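Local coordinates for galacto-N-biose/lacto-N-biose I transporter substrate-binding protein (Bifidobacterium longum, PDB 2Z8F) that binds galacto-N-biose, lacto-N-biose and the longer lacto-N-tetraose, probably delivering such sugars to an ABC transporter for uptake, at residues G179-G184 with G246-A251; L132-N137 with G275-N280; D198-N203 with D401-F406. All coordinates share one frame; numbering follows the deposited sequence.

Of the three contacts in this solute-binding protein, one adjoins the sugar pocket, one shares a sheet with it, and one lies remote from both. Interactions 1 and 2 are neighbours, their centres 9 Å apart, and share one antiparallel sheet: strands 246-250 and 132-137 run side by side, with probable hydrogen bonds from Thr247 N to Phe135 O (2.8 Å) and from Val133 N to Ala249 O (2.9 Å). Interaction 1 reaches the bound glycan through Asn180, while interaction 2 packs the loop after strand 269-273 against strand 132-137. Interaction 3, its centre about 25 Å from that of interaction 1 and about 31 Å from that of interaction 2, joins a hairpin to the C-terminal helix.

Interaction 1. Residues G179-G184 with G246-A251; sequences GNMISG and GTVAAA. With GAL (beta-D-galactopyranose), chain C; NAG (2-acetamido-2-deoxy-beta-D-glucopyranose), chain B.
Met181, on helix 178-187, spans the gap to strand 246-250 and meets Val248 with the far end of its thioether. Its methyl CE lies 3.6 Å from Val248 O. The same methyl is 4.0 Å from Val248 CG1, and SD rests equally close to that branch, as the two side chains cross obliquely. Met181 leaves the helix fully extended, with CG anti to the backbone N (chi1 173°), and bends only at its last torsion, so that CE turns toward the strand backbone and also approaches the CA of Ala249.

Behind this first shell, Val248 O accepts a hydrogen bond from Thr247 OG1 (2.8 Å), a hydroxyl that is also bonded to Ser172 OG. Tyr216 of helix 207-221 covers Val248 as well, and Gln174 and Asp287 pack against Met181. Near its start the helix has a wider pi-type turn at 179-182; just after it, Ser183 OG reaches back to Gly179 O at 2.7 Å, coming from well above the carbonyl plane, while Asn375 OD1 takes the N-H of Gly179.

One residue before the methionine, Asn180 serves the glycan pocket of this binding protein. Its ND2 donates to O2 of the galactose at 2.9 Å, nearly straight at 161°, and is also bonded to Glu177 OE1, which helps fix the rotation of the amide. The acetyl methyl of the N-acetylglucosamine touches the same amide, C8 lying 3.6 Å from Asn180 OD1.

The chemistry thus differs between adjacent residues. Between the two segments the contact is mainly apolar, made by the thioether end of Met181 against Val248 and the CA of Ala249, whereas the neighbouring Asn180 amide makes a directional bond to the galactose hydroxyl.

Interaction 2. Residues L132-N137 with G275-N280; sequences LVYFYN and GDWFGN
Trp277 drives the edge of its indole almost straight into the face of Tyr134, with CH2 standing 3.7 Å above the phenol plane and over its centre. This is a T-shaped aromatic pair, the planes at 78° and the centroid of the phenol 5.0 Å from that of the indole six-membered ring. It joins the middle strand of a three-stranded antiparallel sheet, 132-137, to the loop that follows the edge strand 269-273. The neighbouring edge carbon joins in, Trp277 CZ3 lying 3.7 Å from Tyr134 CD1. On the strand side, chi1 of Tyr134 (-174°) lays CG beside the carbonyl carbon and carries the ring toward Trp277.

Both rings are tethered at their polar ends as well. The hydroxyl of Tyr134 bonds to Ile170 O and Trp277 NE1 to Pro150 O; each ring thus has a hydrogen-bonded polar atom as well as an aromatic partner. With an alanine in place of Tyr134, the edge of Trp277 would probably lose its packing partner and be freer to shift, and Ile170 O would be left without the hydroxyl.

Within the loop, neighbouring residues pack round the indole. Gly275 N sits 3.5 Å above one face of the Trp277 ring, in a place where a side chain on that glycine would run into NE1. Trp277 CB in turn rests over the ring of Phe278, 3.8 Å above its plane. Asn280 pins the turn from both ends of its amide: OD1 accepts from Phe278 N at 2.9 Å, and ND2 donates to Gly275 O, which lies almost in the plane of the Asn280 amide, at 3.0 Å with an N-H...O angle of 164°.

Interaction 3. Residues D198-N203 with D401-F406; sequences DSWVVN and DTLKNF. With NA (sodium ion), chain G.
Strand 199-202 passes the last turns of the C-terminal helix 389-405 with Trp200 and Leu403 nearest, their CA atoms 8.2 Å apart. The strand is one arm of a two-stranded antiparallel hairpin with 193-196, and one leucine side chain packs on two strand residues that point to the same side. Leu403 divides its branches between them. CD1 lies 3.7 Å from Trp200 CB and equally close to Val202 CG2, while CD2 makes a CH-pi contact, 3.9 Å from the centroid of the indole five-membered ring and only 12° off its normal. In Trp200, chi1 (-74°) sets CG beside the backbone N, and chi2 near 90° turns the indole face to CD2.

Around this apolar patch, Leu408 and Val410 of the C-terminal tail also touch Leu403, and the backbone of Trp200 bonds to Ser409 and Ser411. Helix 389-405 adds a polar tie through Gln396 NE2 to Val202 O.

At the start of the strand a sodium ion is bound by a single protein atom, Asp198 OD2, at 2.2 Å. Five waters complete an octahedral shell. The second carboxylate oxygen takes no part in binding the metal; instead it accepts a hydrogen bond from one of those waters, whose oxygen lies 2.8 Å from Asp198 OD1. Another metal-bound water is hydrogen-bonded to Ser199 OG, at 2.8 Å.

Interaction 1. Residues G179-G184 with G246-A251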
loop_
_atom_site.group_PDB
_atom_site.type_symbol
_atom_site.label_atom_id
_atom_site.label_comp_id
_atom_site.label_asym_id
_atom_site.label_seq_id
_atom_site.Cartn_x
_atom_site.Cartn_y
_atom_site.Cartn_z
ATOM N N GLY A 179 10.028 3.183 2.756
ATOM C CA GLY A 179 9.251 4.367 2.322
ATOM C C GLY A 179 7.728 4.214 2.363
ATOM O O GLY A 179 7.004 5.223 2.331
ATOM N N ASN A 180 7.250 2.958 2.369
ATOM C CA ASN A 180 5.806 2.645 2.321
ATOM C C ASN A 180 5.317 2.070 3.648
ATOM O O ASN A 180 4.324 2.547 4.219
ATOM C CB ASN A 180 5.492 1.660 1.162
ATOM C CG ASN A 180 6.109 2.098 -0.141
ATOM O OD1 ASN A 180 5.992 3.259 -0.533
ATOM N ND2 ASN A 180 6.774 1.162 -0.837
ATOM N N MET A 181 6.004 1.024 4.132
ATOM C CA MET A 181 5.628 0.361 5.380
ATOM C C MET A 181 6.032 1.186 6.584
ATOM O O MET A 181 5.215 1.417 7.494
ATOM C CB MET A 181 6.233 -1.046 5.467
ATOM C CG MET A 181 6.034 -1.739 6.813
ATOM S SD MET A 181 6.699 -3.427 6.801
ATOM C CE MET A 181 5.498 -4.267 5.742
ATOM N N ILE A 182 7.297 1.606 6.627
ATOM C CA ILE A 182 7.772 2.332 7.831
ATOM C C ILE A 182 7.155 3.723 7.941
ATOM O O ILE A 182 6.820 4.177 9.056
ATOM C CB ILE A 182 9.326 2.268 7.977
ATOM C CG1 ILE A 182 9.696 0.886 8.518
ATOM C CG2 ILE A 182 9.807 3.295 9.005
ATOM C CD1 ILE A 182 11.241 0.600 8.511
ATOM N N SER A 183 6.989 4.405 6.810
ATOM C CA SER A 183 6.243 5.669 6.795
ATOM C C SER A 183 4.817 5.448 7.325
ATOM O O SER A 183 4.309 6.232 8.146
ATOM C CB SER A 183 6.188 6.281 5.388
ATOM O OG SER A 183 5.465 5.457 4.491
ATOM N N GLY A 184 4.190 4.351 6.914
ATOM C CA GLY A 184 2.813 4.082 7.351
ATOM C C GLY A 184 2.745 3.800 8.850
ATOM O O GLY A 184 1.820 4.264 9.537
ATOM N N GLY A 246 6.343 -14.390 11.838
ATOM C CA GLY A 246 5.500 -13.229 12.123
ATOM C C GLY A 246 6.048 -12.021 11.413
ATOM O O GLY A 246 7.272 -11.854 11.293
ATOM N N THR A 247 5.159 -11.139 10.957
ATOM C CA THR A 247 5.608 -9.879 10.331
ATOM C C THR A 247 4.447 -8.895 10.177
ATOM O O THR A 247 3.284 -9.291 10.045
ATOM C CB THR A 247 6.283 -10.095 8.926
ATOM O OG1 THR A 247 6.782 -8.842 8.420
ATOM C CG2 THR A 247 5.313 -10.680 7.933
ATOM N N VAL A 248 4.779 -7.610 10.217
ATOM C CA VAL A 248 3.880 -6.594 9.712
ATOM C C VAL A 248 3.693 -6.839 8.214
ATOM O O VAL A 248 4.619 -7.273 7.517
ATOM C CB VAL A 248 4.452 -5.184 9.928
ATOM C CG1 VAL A 248 3.619 -4.113 9.228
ATOM C CG2 VAL A 248 4.609 -4.895 11.432
ATOM N N ALA A 249 2.482 -6.596 7.743
ATOM C CA ALA A 249 2.181 -6.693 6.325
ATOM C C ALA A 249 1.081 -5.721 5.965
ATOM O O ALA A 249 0.192 -5.494 6.786
ATOM C CB ALA A 249 1.735 -8.135 6.001
ATOM N N ALA A 250 1.135 -5.156 4.760
ATOM C CA ALA A 250 -0.028 -4.437 4.204
ATOM C C ALA A 250 -1.134 -5.459 3.921
ATOM O O ALA A 250 -0.844 -6.579 3.531
ATOM C CB ALA A 250 0.352 -3.663 2.933
ATOM N N ALA A 251 -2.394 -5.098 4.147
ATOM C CA ALA A 251 -3.494 -6.064 3.965
ATOM C C ALA A 251 -3.511 -6.703 2.548
ATOM O O ALA A 251 -3.833 -7.906 2.412
ATOM C CB ALA A 251 -4.875 -5.429 4.315
HETATM C C1 GAL C . 9.821 0.350 -4.064
HETATM C C2 GAL C . 8.304 0.285 -4.304
HETATM C C3 GAL C . 7.684 -1.054 -3.930
HETATM C C4 GAL C . 8.489 -2.216 -4.522
HETATM C C5 GAL C . 9.970 -2.046 -4.170
HETATM C C6 GAL C . 10.852 -3.111 -4.817
HETATM O O2 GAL C . 7.718 1.319 -3.556
HETATM O O3 GAL C . 6.344 -0.940 -4.414
HETATM O O4 GAL C . 8.349 -2.115 -5.916
HETATM O O5 GAL C . 10.429 -0.794 -4.617
HETATM O O6 GAL C . 12.201 -2.841 -4.422
HETATM C C1 NAG B . 5.438 -1.993 -4.052
HETATM C C2 NAG B . 4.027 -1.426 -4.209
HETATM C C3 NAG B . 2.909 -2.477 -4.144
HETATM C C4 NAG B . 3.275 -3.690 -5.046
HETATM C C5 NAG B . 4.677 -4.164 -4.644
HETATM C C6 NAG B . 5.072 -5.455 -5.367
HETATM C C7 NAG B . 3.462 0.814 -3.515
HETATM C C8 NAG B . 3.270 1.760 -2.360
HETATM N N2 NAG B . 3.832 -0.404 -3.163
HETATM O O3 NAG B . 1.779 -1.728 -4.569
HETATM O O4 NAG B . 2.358 -4.728 -4.806
HETATM O O5 NAG B . 5.582 -3.110 -4.919
HETATM O O6 NAG B . 5.187 -5.178 -6.741
HETATM O O7 NAG B . 3.242 1.207 -4.661
#

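Interaction 2. Residues L132-N137 with G275-N280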
loop_
_atom_site.group_PDB
_atom_site.type_symbol
_atom_site.label_atom_id
_atom_site.label_comp_id
_atom_site.label_asym_id
_atom_site.label_seq_id
_atom_site.Cartn_x
_atom_site.Cartn_y
_atom_site.Cartn_z
ATOM N N LEU A 132 -2.107 -1.436 7.506
ATOM C CA LEU A 132 -1.127 -2.382 8.019
ATOM C C LEU A 132 -1.688 -3.287 9.111
ATOM O O LEU A 132 -2.415 -2.849 10.028
ATOM C CB LEU A 132 0.136 -1.637 8.495
ATOM C CG LEU A 132 0.911 -0.948 7.384
ATOM C CD1 LEU A 132 1.749 0.256 7.878
ATOM C CD2 LEU A 132 1.875 -1.973 6.743
ATOM N N VAL A 133 -1.346 -4.568 9.020
ATOM C CA VAL A 133 -1.778 -5.589 9.977
ATOM C C VAL A 133 -0.588 -6.498 10.336
ATOM O O VAL A 133 0.546 -6.234 9.901
ATOM C CB VAL A 133 -2.989 -6.418 9.412
ATOM C CG1 VAL A 133 -4.169 -5.544 9.181
ATOM C CG2 VAL A 133 -2.603 -7.109 8.060
ATOM N N TYR A 134 -0.842 -7.537 11.125
ATOM C CA TYR A 134 0.213 -8.436 11.577
ATOM C C TYR A 134 -0.127 -9.875 11.192
ATOM O O TYR A 134 -1.182 -10.377 11.572
ATOM C CB TYR A 134 0.386 -8.324 13.090
ATOM C CG TYR A 134 1.552 -9.123 13.628
ATOM C CD1 TYR A 134 2.867 -8.822 13.267
ATOM C CD2 TYR A 134 1.349 -10.167 14.527
ATOM C CE1 TYR A 134 3.956 -9.567 13.774
ATOM C CE2 TYR A 134 2.433 -10.905 15.058
ATOM C CZ TYR A 134 3.727 -10.602 14.674
ATOM O OH TYR A 134 4.784 -11.336 15.194
ATOM N N PHE A 135 0.714 -10.498 10.367
ATOM C CA PHE A 135 0.540 -11.906 10.013
ATOM C C PHE A 135 1.440 -12.718 10.943
ATOM O O PHE A 135 2.625 -12.369 11.148
ATOM C CB PHE A 135 1.038 -12.211 8.579
ATOM C CG PHE A 135 0.239 -11.578 7.440
ATOM C CD1 PHE A 135 -0.968 -10.908 7.653
ATOM C CD2 PHE A 135 0.692 -11.727 6.117
ATOM C CE1 PHE A 135 -1.668 -10.344 6.588
ATOM C CE2 PHE A 135 -0.004 -11.197 5.048
ATOM C CZ PHE A 135 -1.210 -10.481 5.285
ATOM N N TYR A 136 0.933 -13.829 11.458
ATOM C CA TYR A 136 1.773 -14.686 12.317
ATOM C C TYR A 136 1.333 -16.139 12.263
ATOM O O TYR A 136 0.147 -16.428 12.018
ATOM C CB TYR A 136 1.818 -14.188 13.783
ATOM C CG TYR A 136 0.504 -14.385 14.492
ATOM C CD1 TYR A 136 0.324 -15.423 15.419
ATOM C CD2 TYR A 136 -0.575 -13.558 14.205
ATOM C CE1 TYR A 136 -0.904 -15.616 16.047
ATOM C CE2 TYR A 136 -1.799 -13.751 14.825
ATOM C CZ TYR A 136 -1.956 -14.772 15.734
ATOM O OH TYR A 136 -3.201 -14.919 16.307
ATOM N N ASN A 137 2.290 -17.038 12.486
ATOM C CA ASN A 137 1.982 -18.469 12.569
ATOM C C ASN A 137 1.660 -18.846 14.006
ATOM O O ASN A 137 2.546 -18.961 14.850
ATOM C CB ASN A 137 3.110 -19.331 12.001
ATOM C CG ASN A 137 2.734 -20.798 11.972
ATOM O OD1 ASN A 137 2.161 -21.297 12.923
ATOM N ND2 ASN A 137 3.042 -21.484 10.878
ATOM N N GLY A 275 -0.109 -4.427 17.203
ATOM C CA GLY A 275 -0.007 -4.101 18.615
ATOM C C GLY A 275 0.431 -2.657 18.739
ATOM O O GLY A 275 0.654 -1.961 17.735
ATOM N N ASP A 276 0.573 -2.214 19.984
ATOM C CA ASP A 276 0.994 -0.849 20.249
ATOM C C ASP A 276 2.523 -0.782 20.253
ATOM O O ASP A 276 3.157 -0.476 21.280
ATOM C CB ASP A 276 0.382 -0.374 21.567
ATOM C CG ASP A 276 0.603 1.092 21.805
ATOM O OD1 ASP A 276 0.890 1.809 20.840
ATOM O OD2 ASP A 276 0.502 1.529 22.974
ATOM N N TRP A 277 3.116 -1.099 19.102
ATOM C CA TRP A 277 4.575 -1.246 19.025
ATOM C C TRP A 277 5.319 -0.039 18.467
ATOM O O TRP A 277 6.562 0.019 18.568
ATOM C CB TRP A 277 4.968 -2.493 18.193
ATOM C CG TRP A 277 4.226 -3.721 18.591
ATOM C CD1 TRP A 277 3.891 -4.112 19.858
ATOM C CD2 TRP A 277 3.731 -4.737 17.711
ATOM N NE1 TRP A 277 3.179 -5.291 19.819
ATOM C CE2 TRP A 277 3.084 -5.704 18.511
ATOM C CE3 TRP A 277 3.748 -4.907 16.315
ATOM C CZ2 TRP A 277 2.459 -6.837 17.966
ATOM C CZ3 TRP A 277 3.114 -6.045 15.773
ATOM C CH2 TRP A 277 2.481 -6.983 16.600
ATOM N N PHE A 278 4.565 0.900 17.885
ATOM C CA PHE A 278 5.112 1.966 17.055
ATOM C C PHE A 278 4.731 3.354 17.532
ATOM O O PHE A 278 4.810 4.311 16.767
ATOM C CB PHE A 278 4.645 1.783 15.585
ATOM C CG PHE A 278 4.826 0.379 15.067
ATOM C CD1 PHE A 278 6.087 -0.073 14.668
ATOM C CD2 PHE A 278 3.736 -0.488 14.977
ATOM C CE1 PHE A 278 6.266 -1.374 14.202
ATOM C CE2 PHE A 278 3.898 -1.798 14.536
ATOM C CZ PHE A 278 5.169 -2.245 14.144
ATOM N N GLY A 279 4.322 3.461 18.806
ATOM C CA GLY A 279 3.737 4.738 19.277
ATOM C C GLY A 279 2.400 5.042 18.611
ATOM O O GLY A 279 1.944 6.201 18.609
ATOM N N ASN A 280 1.779 3.998 18.041
ATOM C CA ASN A 280 0.590 4.128 17.193
ATOM C C ASN A 280 -0.726 4.226 17.974
ATOM O O ASN A 280 -1.761 4.548 17.389
ATOM C CB ASN A 280 0.522 2.983 16.159
ATOM C CG ASN A 280 0.757 1.610 16.768
ATOM O OD1 ASN A 280 1.761 1.368 17.455
ATOM N ND2 ASN A 280 -0.167 0.688 16.507
#

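Interaction 3. Residues D198-N203 with D401-F406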
loop_
_atom_site.group_PDB
_atom_site.type_symbol
_atom_site.label_atom_id
_atom_site.label_comp_id
_atom_site.label_asym_id
_atom_site.label_seq_id
_atom_site.Cartn_x
_atom_site.Cartn_y
_atom_site.Cartn_z
ATOM N N ASP A 198 0.445 29.518 2.736
ATOM C CA ASP A 198 1.315 29.833 1.618
ATOM C C ASP A 198 2.522 28.889 1.540
ATOM O O ASP A 198 3.356 29.026 0.643
ATOM C CB ASP A 198 1.759 31.316 1.650
ATOM C CG ASP A 198 2.528 31.710 2.922
ATOM O OD1 ASP A 198 3.171 32.793 2.915
ATOM O OD2 ASP A 198 2.512 30.981 3.942
ATOM N N SER A 199 2.596 27.940 2.473
ATOM C CA SER A 199 3.777 27.087 2.622
ATOM C C SER A 199 3.439 25.708 3.198
ATOM O O SER A 199 2.461 25.530 3.914
ATOM C CB SER A 199 4.811 27.775 3.527
ATOM O OG SER A 199 5.306 28.964 2.924
ATOM N N TRP A 200 4.251 24.717 2.839
ATOM C CA TRP A 200 4.256 23.452 3.554
ATOM C C TRP A 200 5.053 23.521 4.848
ATOM O O TRP A 200 6.085 24.216 4.933
ATOM C CB TRP A 200 4.919 22.402 2.668
ATOM C CG TRP A 200 4.066 21.963 1.541
ATOM C CD1 TRP A 200 4.006 22.510 0.294
ATOM C CD2 TRP A 200 3.124 20.878 1.557
ATOM N NE1 TRP A 200 3.090 21.821 -0.477
ATOM C CE2 TRP A 200 2.533 20.822 0.276
ATOM C CE3 TRP A 200 2.734 19.947 2.527
ATOM C CZ2 TRP A 200 1.551 19.877 -0.059
ATOM C CZ3 TRP A 200 1.760 19.002 2.199
ATOM C CH2 TRP A 200 1.187 18.972 0.911
ATOM N N VAL A 201 4.594 22.768 5.842
ATOM C CA VAL A 201 5.354 22.500 7.061
ATOM C C VAL A 201 5.614 20.996 7.143
ATOM O O VAL A 201 4.683 20.191 7.044
ATOM C CB VAL A 201 4.614 22.980 8.327
ATOM C CG1 VAL A 201 5.427 22.673 9.588
ATOM C CG2 VAL A 201 4.362 24.468 8.213
ATOM N N VAL A 202 6.885 20.653 7.326
ATOM C CA VAL A 202 7.345 19.267 7.285
ATOM C C VAL A 202 7.902 18.922 8.655
ATOM O O VAL A 202 8.738 19.677 9.196
ATOM C CB VAL A 202 8.484 19.102 6.250
ATOM C CG1 VAL A 202 9.040 17.653 6.252
ATOM C CG2 VAL A 202 8.009 19.525 4.884
ATOM N N ASN A 203 7.451 17.809 9.230
ATOM C CA ASN A 203 8.134 17.213 10.372
ATOM C C ASN A 203 7.972 15.703 10.331
ATOM O O ASN A 203 6.922 15.174 10.714
ATOM C CB ASN A 203 7.614 17.760 11.697
ATOM C CG ASN A 203 8.254 17.070 12.901
ATOM O OD1 ASN A 203 9.333 16.433 12.803
ATOM N ND2 ASN A 203 7.602 17.204 14.059
ATOM N N ASP A 401 13.835 19.391 0.682
ATOM C CA ASP A 401 14.557 19.614 -0.572
ATOM C C ASP A 401 13.663 19.359 -1.783
ATOM O O ASP A 401 13.684 20.092 -2.766
ATOM C CB ASP A 401 15.797 18.709 -0.654
ATOM C CG ASP A 401 16.871 19.068 0.371
ATOM O OD1 ASP A 401 16.713 20.092 1.056
ATOM O OD2 ASP A 401 17.844 18.288 0.493
ATOM N N THR A 402 12.872 18.298 -1.700
ATOM C CA THR A 402 12.041 17.898 -2.829
ATOM C C THR A 402 10.937 18.937 -3.091
ATOM O O THR A 402 10.691 19.302 -4.224
ATOM C CB THR A 402 11.484 16.475 -2.616
ATOM O OG1 THR A 402 12.576 15.544 -2.483
ATOM C CG2 THR A 402 10.589 16.046 -3.793
ATOM N N LEU A 403 10.307 19.437 -2.028
ATOM C CA LEU A 403 9.289 20.481 -2.158
ATOM C C LEU A 403 9.889 21.721 -2.832
ATOM O O LEU A 403 9.307 22.268 -3.766
ATOM C CB LEU A 403 8.737 20.850 -0.772
ATOM C CG LEU A 403 7.778 19.810 -0.174
ATOM C CD1 LEU A 403 7.513 20.095 1.301
ATOM C CD2 LEU A 403 6.458 19.789 -0.961
ATOM N N LYS A 404 11.059 22.146 -2.358
ATOM C CA LYS A 404 11.776 23.281 -2.954
ATOM C C LYS A 404 12.126 23.037 -4.417
ATOM O O LYS A 404 12.001 23.949 -5.251
ATOM C CB LYS A 404 13.049 23.584 -2.171
ATOM C CG LYS A 404 12.814 24.280 -0.853
ATOM C CD LYS A 404 14.148 24.382 -0.115
ATOM C CE LYS A 404 14.128 25.455 0.948
ATOM N NZ LYS A 404 15.376 25.399 1.774
ATOM N N ASN A 405 12.530 21.806 -4.737
ATOM C CA ASN A 405 12.845 21.443 -6.130
ATOM C C ASN A 405 11.627 21.527 -7.049
ATOM O O ASN A 405 11.762 21.688 -8.267
ATOM C CB ASN A 405 13.487 20.054 -6.212
ATOM C CG ASN A 405 14.920 20.029 -5.672
ATOM O OD1 ASN A 405 15.640 21.032 -5.702
ATOM N ND2 ASN A 405 15.336 18.872 -5.182
ATOM N N PHE A 406 10.435 21.395 -6.463
ATOM C CA PHE A 406 9.176 21.528 -7.195
ATOM C C PHE A 406 8.767 22.993 -7.322
ATOM O O PHE A 406 7.797 23.322 -8.018
ATOM C CB PHE A 406 8.065 20.762 -6.481
ATOM C CG PHE A 406 7.692 19.467 -7.131
ATOM C CD1 PHE A 406 7.505 19.386 -8.519
ATOM C CD2 PHE A 406 7.481 18.338 -6.362
ATOM C CE1 PHE A 406 7.142 18.166 -9.121
ATOM C CE2 PHE A 406 7.101 17.131 -6.940
ATOM C CZ PHE A 406 6.934 17.037 -8.320
HETATM NA NA NA G . 3.572 31.270 5.876
HETATM O O HOH W 1 3.917 33.614 5.539
HETATM O O HOH W 2 5.384 30.948 4.846
HETATM O O HOH W 3 4.528 31.467 7.729
HETATM O O HOH W 4 1.783 31.874 6.842
HETATM O O HOH W 5 3.159 29.128 6.229
#